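Local atomic coordinates of EKC/KEOPS complex subunit PCC1 (Saccharomyces cerevisiae, PDB entry 4WXA), a protein that serves as the dimerization module of the EKC/KEOPS complex, which is required for forming the threonylcarbamoyl group on adenosine 37 of tRNAs that read codons beginning with adenine. Residues I73-S76 / I77-I80. Sequence-based numbering, arbitrary orientation.
Sequences IIDS and IKTI
The backbone carbonyl of Asp-75 is gripped from both faces of its plane by one residue, Thr-79: the amide N comes to Asp-75 O on one face at 3.1 Å, and the hydroxyl OG1 donates to the same oxygen from the other at 3.2 Å, the familiar helix bond of a threonine to the carbonyl four residues back. OG1 lies beside its own backbone N, anti to the carbonyl carbon (chi1 -62°), which turns the hydroxyl back toward the preceding turn. Facing GON7, the side chains of Asp-75 and Lys-78, an i, i+3 pair, lie alongside each other, pointing the same way. A bend at chi3 (-59°) brings Lys-78 CE to 3.5 Å from Asp-75 OD1, while NZ stands 3.8 Å from OD1, a long salt bridge. Both ends are held more firmly by Gln-78 of the GON7 chain, whose side-chain amide gives NE2 to OD1 and takes NZ at OE1; Thr-75 OG1 of GON7 is a further partner of NZ. On the buried flank, Ile-77 CD1 meets Ile-73 CG2, one turn back (i, i+4), obliquely at 4.1 Å, and Ile-77 CG1 rests 3.5 Å from Ile-73 O, which also accepts the Ile-77 amide. An alanine at Ile-77 would probably leave a gap against Ile-17 of strand 11-18, Leu-32 and Leu-74 of GON7. Helix 63-88 thus joins an apolar side facing the sheet to a charged pair bridged by one neutral glutamine amide of GON7, linking the subunits by charge-assisted hydrogen bonds.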
# COMPACT_ATOMS: atom_id res chain seq x y z
N ILE A 73 -3.39 -4.47 3.59
CA ILE A 73 -3.45 -5.46 2.55
C ILE A 73 -2.19 -6.28 2.46
O ILE A 73 -2.25 -7.51 2.33
CB ILE A 73 -3.89 -4.83 1.23
CG1 ILE A 73 -5.37 -4.43 1.42
CG2 ILE A 73 -3.70 -5.79 0.01
CD1 ILE A 73 -6.02 -3.96 0.18
N ILE A 74 -1.06 -5.63 2.59
CA ILE A 74 0.19 -6.36 2.66
C ILE A 74 0.16 -7.39 3.78
O ILE A 74 0.72 -8.47 3.64
CB ILE A 74 1.37 -5.43 2.80
CG1 ILE A 74 1.54 -4.66 1.48
CG2 ILE A 74 2.63 -6.21 3.10
CD1 ILE A 74 2.73 -3.67 1.46
N ASP A 75 -0.53 -7.10 4.88
CA ASP A 75 -0.61 -8.11 5.95
C ASP A 75 -1.36 -9.33 5.46
O ASP A 75 -0.95 -10.45 5.72
CB ASP A 75 -1.31 -7.55 7.21
CG ASP A 75 -0.34 -6.75 8.14
OD1 ASP A 75 0.92 -6.88 8.06
OD2 ASP A 75 -0.87 -5.99 8.98
N SER A 76 -2.44 -9.12 4.75
CA SER A 76 -3.21 -10.25 4.22
C SER A 76 -2.36 -11.13 3.28
O SER A 76 -2.39 -12.35 3.33
CB SER A 76 -4.46 -9.73 3.49
OG SER A 76 -5.38 -9.30 4.45
N ILE A 77 -1.59 -10.47 2.45
CA ILE A 77 -0.78 -11.13 1.48
C ILE A 77 0.28 -11.99 2.16
O ILE A 77 0.48 -13.16 1.81
CB ILE A 77 -0.12 -10.14 0.54
CG1 ILE A 77 -1.17 -9.44 -0.33
CG2 ILE A 77 0.88 -10.87 -0.32
CD1 ILE A 77 -0.57 -8.24 -1.11
N LYS A 78 0.92 -11.45 3.18
CA LYS A 78 1.88 -12.22 3.97
C LYS A 78 1.25 -13.45 4.56
O LYS A 78 1.92 -14.47 4.65
CB LYS A 78 2.49 -11.42 5.10
CG LYS A 78 3.44 -10.35 4.57
CD LYS A 78 4.26 -9.59 5.63
CE LYS A 78 3.45 -8.84 6.67
NZ LYS A 78 4.42 -8.24 7.64
N THR A 79 0.00 -13.34 5.00
CA THR A 79 -0.66 -14.49 5.63
C THR A 79 -0.84 -15.61 4.59
O THR A 79 -0.60 -16.79 4.86
CB THR A 79 -2.06 -14.14 6.15
OG1 THR A 79 -1.99 -13.12 7.16
CG2 THR A 79 -2.71 -15.40 6.73
N ILE A 80 -1.25 -15.21 3.39
CA ILE A 80 -1.41 -16.12 2.29
C ILE A 80 -0.08 -16.75 1.89
O ILE A 80 -0.04 -17.94 1.56
CB ILE A 80 -2.01 -15.42 1.05
CG1 ILE A 80 -3.47 -14.95 1.32
CG2 ILE A 80 -2.05 -16.36 -0.13
CD1 ILE A 80 -3.93 -13.95 0.28